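Local coordinates for protein potential RNA-dependent RNA polymerase (Human picobirnavirus, PDB 5I62) that catalyses template-directed RNA synthesis as an RNA-dependent RNA polymerase, serving both transcription and genome replication of a double-stranded RNA virus, at residues M42-I47 with L426-R431; L363-P366 with D372-Q375; S376-R379 with D383-L386. All blocks are in the same frame, centred on the assembly; numbering follows the deposited sequence.

Interaction 1. Residues M42-I47 with L426-R431; sequences MSLESI and LAMQER
Leu44 sits against Ala427 and Met428, its two branches divided between them. CD1 of Leu44 meets CB of Ala427 at 3.7 Å, and CD2 of Leu44 lies 3.9 Å from CE of Met428. With CG anti to the backbone N (chi1 175°), the forked end of Leu44 reaches out from the first turn of its helix to the place where helix 419-427 ends. Met428 gets there by a bend: its side chain does not start out toward segment 42-47, but a chi2 of -79° folds it so that CE comes nearer. A turn further on, Ile47 adds a looser contact, CD1 to CB of Ala427 at 4.3 Å. The meeting is wholly apolar, methyl against methyl, and all four side chains are buried. Helix 44-55 starts right at this point, with Ser43 as its N-cap: OG of Ser43 accepts from N of Ser46 at 3.2 Å, a nearly straight bond (165°) that satisfies one amide of the first turn. Ile47 N to Ser43 O, 3.1 Å, is the first helical backbone bond. On the other side, Met428 is where the chain leaves helical geometry and passes into the short strand 428-429, which pairs antiparallel with strand 34-35. N-terminal residues thus join a segment far along the chain, in the region expected for the thumb of the polymerase. Arg35 ties both partners together, giving one guanidinium nitrogen to Met42 O and another to Ala427 O, while Thr36 bonds to Leu426 O. Farther out, Glu430 and Arg431 form a salt bridge, OE2 to NH2 at 3.1 Å, and Glu430 OE2 also pairs with Arg187 of strand 176-189.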
loop_
_atom_site.group_PDB
_atom_site.type_symbol
_atom_site.label_atom_id
_atom_site.label_comp_id
_atom_site.label_asym_id
_atom_site.label_seq_id
_atom_site.Cartn_x
_atom_site.Cartn_y
_atom_site.Cartn_z
ATOM N N MET A 42 11.955 -16.480 23.981
ATOM C CA MET A 42 11.678 -17.510 22.997
ATOM C C MET A 42 12.055 -16.993 21.619
ATOM O O MET A 42 11.894 -15.806 21.326
ATOM C CB MET A 42 10.202 -17.928 23.026
ATOM C CG MET A 42 9.862 -18.867 24.181
ATOM S SD MET A 42 8.097 -19.188 24.373
ATOM C CE MET A 42 7.708 -19.935 22.795
ATOM N N SER A 43 12.561 -17.887 20.775
ATOM C CA SER A 43 12.842 -17.511 19.404
ATOM C C SER A 43 11.547 -17.431 18.601
ATOM O O SER A 43 10.490 -17.933 18.998
ATOM C CB SER A 43 13.785 -18.512 18.741
ATOM O OG SER A 43 13.089 -19.719 18.494
ATOM N N LEU A 44 11.652 -16.802 17.439
ATOM C CA LEU A 44 10.518 -16.721 16.538
ATOM C C LEU A 44 10.051 -18.114 16.108
ATOM O O LEU A 44 8.847 -18.384 16.050
ATOM C CB LEU A 44 10.913 -15.857 15.348
ATOM C CG LEU A 44 9.948 -15.688 14.192
ATOM C CD1 LEU A 44 8.724 -14.907 14.635
ATOM C CD2 LEU A 44 10.703 -14.970 13.079
ATOM N N GLU A 45 10.997 -19.015 15.836
ATOM C CA GLU A 45 10.661 -20.386 15.457
ATOM C C GLU A 45 9.814 -21.053 16.536
ATOM O O GLU A 45 8.766 -21.643 16.247
ATOM C CB GLU A 45 11.937 -21.197 15.217
ATOM C CG GLU A 45 12.818 -20.750 14.045
ATOM C CD GLU A 45 13.418 -19.360 14.254
ATOM O OE1 GLU A 45 14.223 -19.177 15.202
ATOM O OE2 GLU A 45 13.077 -18.451 13.468
ATOM N N SER A 46 10.250 -20.946 17.795
ATOM C CA SER A 46 9.548 -21.609 18.889
ATOM C C SER A 46 8.146 -21.048 19.084
ATOM O O SER A 46 7.210 -21.805 19.343
ATOM C CB SER A 46 10.361 -21.494 20.170
ATOM O OG SER A 46 11.496 -22.339 20.094
ATOM N N ILE A 47 7.988 -19.725 18.993
ATOM C CA ILE A 47 6.650 -19.132 19.015
ATOM C C ILE A 47 5.799 -19.736 17.912
ATOM O O ILE A 47 4.689 -20.228 18.148
ATOM C CB ILE A 47 6.724 -17.602 18.864
ATOM C CG1 ILE A 47 7.481 -16.971 20.035
ATOM C CG2 ILE A 47 5.307 -17.018 18.729
ATOM C CD1 ILE A 47 8.051 -15.622 19.696
ATOM N N LEU A 426 3.874 -9.646 15.329
ATOM C CA LEU A 426 3.884 -9.416 16.770
ATOM C C LEU A 426 5.295 -9.554 17.331
ATOM O O LEU A 426 5.672 -8.850 18.280
ATOM C CB LEU A 426 2.931 -10.389 17.454
ATOM C CG LEU A 426 1.445 -10.155 17.189
ATOM C CD1 LEU A 426 0.615 -11.281 17.788
ATOM C CD2 LEU A 426 1.007 -8.805 17.731
ATOM N N ALA A 427 6.093 -10.450 16.755
ATOM C CA ALA A 427 7.405 -10.754 17.310
ATOM C C ALA A 427 8.502 -9.831 16.787
ATOM O O ALA A 427 9.510 -9.618 17.471
ATOM C CB ALA A 427 7.762 -12.211 17.018
ATOM N N MET A 428 8.317 -9.256 15.605
ATOM C CA MET A 428 9.356 -8.522 14.894
ATOM C C MET A 428 8.824 -7.167 14.474
ATOM O O MET A 428 7.708 -7.071 13.966
ATOM C CB MET A 428 9.803 -9.274 13.648
ATOM C CG MET A 428 10.433 -10.601 13.929
ATOM S SD MET A 428 12.113 -10.268 14.427
ATOM C CE MET A 428 12.800 -11.927 14.385
ATOM N N GLN A 429 9.626 -6.123 14.637
ATOM C CA GLN A 429 9.172 -4.807 14.234
ATOM C C GLN A 429 10.134 -4.182 13.239
ATOM O O GLN A 429 11.300 -4.571 13.122
ATOM C CB GLN A 429 8.981 -3.886 15.439
ATOM C CG GLN A 429 10.223 -3.676 16.257
ATOM C CD GLN A 429 9.891 -3.079 17.608
ATOM O OE1 GLN A 429 8.728 -2.755 17.881
ATOM N NE2 GLN A 429 10.908 -2.918 18.462
ATOM N N GLU A 430 9.606 -3.193 12.520
ATOM C CA GLU A 430 10.347 -2.536 11.454
ATOM C C GLU A 430 11.300 -1.474 11.983
ATOM O O GLU A 430 12.365 -1.245 11.407
ATOM C CB GLU A 430 9.361 -1.893 10.491
ATOM C CG GLU A 430 10.001 -1.291 9.280
ATOM C CD GLU A 430 8.963 -0.818 8.294
ATOM O OE1 GLU A 430 7.753 -1.059 8.533
ATOM O OE2 GLU A 430 9.361 -0.200 7.291
ATOM N N ARG A 431 10.921 -0.803 13.055
ATOM C CA ARG A 431 11.718 0.293 13.573
ATOM C C ARG A 431 11.766 0.223 15.085
ATOM O O ARG A 431 10.798 -0.162 15.744
ATOM C CB ARG A 431 11.169 1.645 13.130
ATOM C CG ARG A 431 11.771 2.095 11.828
ATOM C CD ARG A 431 11.019 3.266 11.243
ATOM N NE ARG A 431 10.538 2.922 9.912
ATOM C CZ ARG A 431 11.304 2.874 8.826
ATOM N NH1 ARG A 431 12.604 3.167 8.909
ATOM N NH2 ARG A 431 10.767 2.536 7.657
#

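Interaction 2. Residues L363-P366 with D372-Q375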
loop_
_atom_site.group_PDB
_atom_site.type_symbol
_atom_site.label_atom_id
_atom_site.label_comp_id
_atom_site.label_asym_id
_atom_site.label_seq_id
_atom_site.Cartn_x
_atom_site.Cartn_y
_atom_site.Cartn_z
ATOM N N LEU A 363 -10.355 -11.724 -9.980
ATOM C CA LEU A 363 -11.303 -11.502 -11.067
ATOM C C LEU A 363 -11.811 -12.818 -11.637
ATOM O O LEU A 363 -11.201 -13.875 -11.477
ATOM C CB LEU A 363 -10.683 -10.648 -12.188
ATOM C CG LEU A 363 -9.721 -11.339 -13.168
ATOM C CD1 LEU A 363 -9.586 -10.519 -14.449
ATOM C CD2 LEU A 363 -8.339 -11.518 -12.537
ATOM N N THR A 364 -12.931 -12.723 -12.342
ATOM C CA THR A 364 -13.427 -13.865 -13.094
ATOM C C THR A 364 -14.206 -13.356 -14.299
ATOM O O THR A 364 -14.726 -12.239 -14.296
ATOM C CB THR A 364 -14.288 -14.794 -12.212
ATOM O OG1 THR A 364 -14.555 -16.024 -12.903
ATOM C CG2 THR A 364 -15.602 -14.123 -11.850
ATOM N N TYR A 365 -14.216 -14.167 -15.354
ATOM C CA TYR A 365 -15.079 -13.974 -16.508
ATOM C C TYR A 365 -15.178 -15.306 -17.240
ATOM O O TYR A 365 -14.380 -16.208 -16.987
ATOM C CB TYR A 365 -14.556 -12.853 -17.431
ATOM C CG TYR A 365 -13.171 -13.087 -18.008
ATOM C CD1 TYR A 365 -12.970 -13.934 -19.103
ATOM C CD2 TYR A 365 -12.063 -12.422 -17.486
ATOM C CE1 TYR A 365 -11.700 -14.130 -19.633
ATOM C CE2 TYR A 365 -10.795 -12.605 -18.006
ATOM C CZ TYR A 365 -10.616 -13.463 -19.078
ATOM O OH TYR A 365 -9.350 -13.648 -19.592
ATOM N N PRO A 366 -16.158 -15.469 -18.119
ATOM C CA PRO A 366 -16.337 -16.776 -18.791
ATOM C C PRO A 366 -15.093 -17.263 -19.518
ATOM O O PRO A 366 -14.580 -16.574 -20.401
ATOM C CB PRO A 366 -17.485 -16.504 -19.771
ATOM C CG PRO A 366 -18.327 -15.502 -19.022
ATOM C CD PRO A 366 -17.315 -14.581 -18.348
ATOM N N ASP A 372 -4.067 -16.698 -19.725
ATOM C CA ASP A 372 -4.701 -15.690 -20.574
ATOM C C ASP A 372 -4.628 -14.303 -19.935
ATOM O O ASP A 372 -4.334 -13.311 -20.614
ATOM C CB ASP A 372 -6.158 -16.036 -20.847
ATOM C CG ASP A 372 -6.318 -17.161 -21.857
ATOM O OD1 ASP A 372 -5.309 -17.581 -22.466
ATOM O OD2 ASP A 372 -7.466 -17.607 -22.053
ATOM N N VAL A 373 -4.969 -14.207 -18.651
ATOM C CA VAL A 373 -4.884 -12.918 -17.965
ATOM C C VAL A 373 -3.458 -12.401 -18.028
ATOM O O VAL A 373 -3.210 -11.230 -18.357
ATOM C CB VAL A 373 -5.377 -13.049 -16.509
ATOM C CG1 VAL A 373 -5.043 -11.787 -15.708
ATOM C CG2 VAL A 373 -6.868 -13.309 -16.463
ATOM N N MET A 374 -2.494 -13.280 -17.754
ATOM C CA MET A 374 -1.094 -12.868 -17.751
ATOM C C MET A 374 -0.675 -12.325 -19.114
ATOM O O MET A 374 -0.014 -11.282 -19.203
ATOM C CB MET A 374 -0.206 -14.038 -17.342
ATOM C CG MET A 374 1.057 -13.610 -16.624
ATOM S SD MET A 374 2.359 -14.856 -16.655
ATOM C CE MET A 374 2.532 -15.052 -18.430
ATOM N N GLN A 375 -1.052 -13.025 -20.189
ATOM C CA GLN A 375 -0.737 -12.564 -21.540
ATOM C C GLN A 375 -1.396 -11.224 -21.836
ATOM O O GLN A 375 -0.782 -10.345 -22.461
ATOM C CB GLN A 375 -1.185 -13.604 -22.577
ATOM C CG GLN A 375 -0.203 -14.748 -22.806
ATOM C CD GLN A 375 -0.804 -15.878 -23.635
ATOM O OE1 GLN A 375 -1.628 -15.644 -24.534
ATOM N NE2 GLN A 375 -0.386 -17.115 -23.342
HETATM O O HOH W 1 -9.417 -16.397 -20.897
#
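Tyr365 has its CG between the backbone N and the carbonyl carbon (chi1 60°), which swings the ring out of the extended chain so that its hydroxyl end reaches Val373 and Asp372 on helix 370-378. Val373 answers with chi1 169°, CG1 anti to the backbone N; this leaves CG2, beside that N, as the methyl that does the touching. Val373 CG2 lies 4.0 Å from OH of Tyr365 and 4.3 Å from its CE2, approaching the ring obliquely as the two side chains run past each other in opposite directions. The same methyl has Leu363 CD1 at 4.4 Å, so it touches both the leucine and the tyrosine, alternate residues of one extended segment that both turn their side chains to the helix. Thr364 between them turns away from the helix, and its OG1 bonds to Val256 O. At the outer end of the contact the chemistry becomes polar. Tyr365 OH gives its proton to a water at 3.0 Å, and that water donates in turn to OD2 of Asp372 at 2.6 Å. The side chains of Tyr365 and Asp372 cross at about a right angle, yet ring and carboxylate planes are only 7° apart. CB of Asp372 itself comes within 4.2 Å of the tyrosine OH. The bridge links a buried phenol to a partly exposed acid and would probably polarise the hydroxyl. Ala342 and Ala343 of helix 327-345 also touch the tyrosine side chain, while Leu363 and Val373 both rest on Thr260 of strand 257-261. The arrangement is a palm-domain one: strand 360-363, the second arm of the hairpin carrying the Gly-Asp-Asp signature of viral RNA polymerases, turns back through a loop into a helix packed on the antiparallel sheet.

Interaction 3. Residues S376-R379 with D383-L386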
loop_
_atom_site.group_PDB
_atom_site.type_symbol
_atom_site.label_atom_id
_atom_site.label_comp_id
_atom_site.label_asym_id
_atom_site.label_seq_id
_atom_site.Cartn_x
_atom_site.Cartn_y
_atom_site.Cartn_z
ATOM N N SER A 376 -2.656 -11.060 -21.423
ATOM C CA SER A 376 -3.377 -9.830 -21.733
ATOM C C SER A 376 -2.794 -8.637 -20.985
ATOM O O SER A 376 -2.753 -7.526 -21.524
ATOM C CB SER A 376 -4.862 -9.986 -21.402
ATOM O OG SER A 376 -5.598 -8.830 -21.775
ATOM N N TYR A 377 -2.368 -8.845 -19.736
ATOM C CA TYR A 377 -1.783 -7.761 -18.947
ATOM C C TYR A 377 -0.356 -7.445 -19.400
ATOM O O TYR A 377 0.012 -6.276 -19.563
ATOM C CB TYR A 377 -1.749 -8.136 -17.468
ATOM C CG TYR A 377 -3.044 -8.211 -16.692
ATOM C CD1 TYR A 377 -4.292 -8.165 -17.311
ATOM C CD2 TYR A 377 -3.005 -8.352 -15.314
ATOM C CE1 TYR A 377 -5.464 -8.263 -16.567
ATOM C CE2 TYR A 377 -4.154 -8.434 -14.564
ATOM C CZ TYR A 377 -5.383 -8.390 -15.189
ATOM O OH TYR A 377 -6.515 -8.475 -14.407
ATOM N N SER A 378 0.474 -8.485 -19.563
ATOM C CA SER A 378 1.919 -8.303 -19.702
ATOM C C SER A 378 2.294 -7.583 -20.992
ATOM O O SER A 378 3.336 -6.920 -21.051
ATOM C CB SER A 378 2.628 -9.649 -19.634
ATOM O OG SER A 378 2.484 -10.213 -18.345
ATOM N N ARG A 379 1.472 -7.701 -22.030
ATOM C CA ARG A 379 1.773 -7.049 -23.300
ATOM C C ARG A 379 1.871 -5.533 -23.170
ATOM O O ARG A 379 2.408 -4.876 -24.063
ATOM C CB ARG A 379 0.711 -7.411 -24.337
ATOM C CG ARG A 379 -0.659 -6.926 -23.951
ATOM C CD ARG A 379 -1.706 -7.379 -24.953
ATOM N NE ARG A 379 -3.044 -7.451 -24.377
ATOM C CZ ARG A 379 -4.145 -7.684 -25.092
ATOM N NH1 ARG A 379 -4.042 -7.847 -26.407
ATOM N NH2 ARG A 379 -5.343 -7.762 -24.500
ATOM N N ASP A 383 5.167 -6.885 -15.716
ATOM C CA ASP A 383 5.882 -8.103 -15.372
ATOM C C ASP A 383 5.045 -8.926 -14.408
ATOM O O ASP A 383 4.532 -8.396 -13.419
ATOM C CB ASP A 383 7.242 -7.777 -14.757
ATOM C CG ASP A 383 8.187 -8.963 -14.764
ATOM O OD1 ASP A 383 8.139 -9.766 -15.721
ATOM O OD2 ASP A 383 8.990 -9.081 -13.813
ATOM N N MET A 384 4.895 -10.212 -14.717
ATOM C CA MET A 384 4.140 -11.164 -13.920
ATOM C C MET A 384 4.830 -12.521 -14.046
ATOM O O MET A 384 5.300 -12.891 -15.119
ATOM C CB MET A 384 2.675 -11.280 -14.373
ATOM C CG MET A 384 1.915 -9.957 -14.538
ATOM S SD MET A 384 0.260 -10.171 -15.244
ATOM C CE MET A 384 -0.664 -10.839 -13.865
ATOM N N ASN A 385 4.894 -13.240 -12.944
ATOM C CA ASN A 385 5.469 -14.582 -12.858
ATOM C C ASN A 385 4.267 -15.518 -12.753
ATOM O O ASN A 385 3.508 -15.470 -11.780
ATOM C CB ASN A 385 6.436 -14.618 -11.662
ATOM C CG ASN A 385 6.912 -15.989 -11.252
ATOM O OD1 ASN A 385 6.649 -16.998 -11.890
ATOM N ND2 ASN A 385 7.617 -16.019 -10.118
ATOM N N LEU A 386 4.037 -16.298 -13.807
ATOM C CA LEU A 386 2.875 -17.179 -13.835
ATOM C C LEU A 386 2.770 -18.005 -12.556
ATOM O O LEU A 386 1.665 -18.314 -12.088
ATOM C CB LEU A 386 2.953 -18.085 -15.059
ATOM C CG LEU A 386 1.740 -19.002 -15.244
ATOM C CD1 LEU A 386 0.435 -18.219 -15.138
ATOM C CD2 LEU A 386 1.814 -19.742 -16.563
HETATM O O HOH W 2 5.294 -10.712 -17.511
#
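Tyr377 and Met384 make a Met-aromatic contact in which the sulfur comes in obliquely: SD of Met384 is 4.9 Å from the centroid of the Tyr377 ring, 68° off its normal. The methionine lies along the CD2 side, with SD and CE of Met384 each 3.7 Å from CD2 of Tyr377. SD also packs on CB of Tyr377, at 3.6 Å. A bend at chi3 (75°) turns the methyl along the ring and keeps both sulfur and CE beside CD2. The other flat group, the guanidinium of Arg379, faces its own segment: NE holds Ser376 O at its edge, in plane, at 2.9 Å, and NH2 reaches Ser376 OG. Here the chain leaves palm helix 370-378 and turns back toward strand 390-392 of the antiparallel palm sheet, a helix-then-loop layout resembling motif D of viral RNA polymerases. Water joins the two arms: it donates to Ser378 OG at 3.0 Å and accepts from Met384 N at 2.9 Å. Ser378 OG, also hydrogen-bonded to Met374 O, stands 3.8 Å from Met384 SD. Thr260 of strand 257-261 touches both Tyr377 and Met384.

Overall arrangement
Interactions 2 and 3 share helix 370-378 and touch: Met374 packs on Met384, and Leu363 CD1 on the Tyr377 hydroxyl. Thr260 of the central strand 257-261 lies against both, so the two fasten successive turns of one palm helix to the connections before and after it. Interaction 1 lies apart, its centre 38 and 35 Å from theirs, joining segments 379 residues apart in sequence, whereas theirs are local. All three are mainly buried, but their polar content differs. Interaction 1 is wholly apolar between its segments, methyl to methyl, interaction 2 ends in a water-bridged carboxylate, and interaction 3 combines sulfur-aromatic packing with a water between serine and backbone.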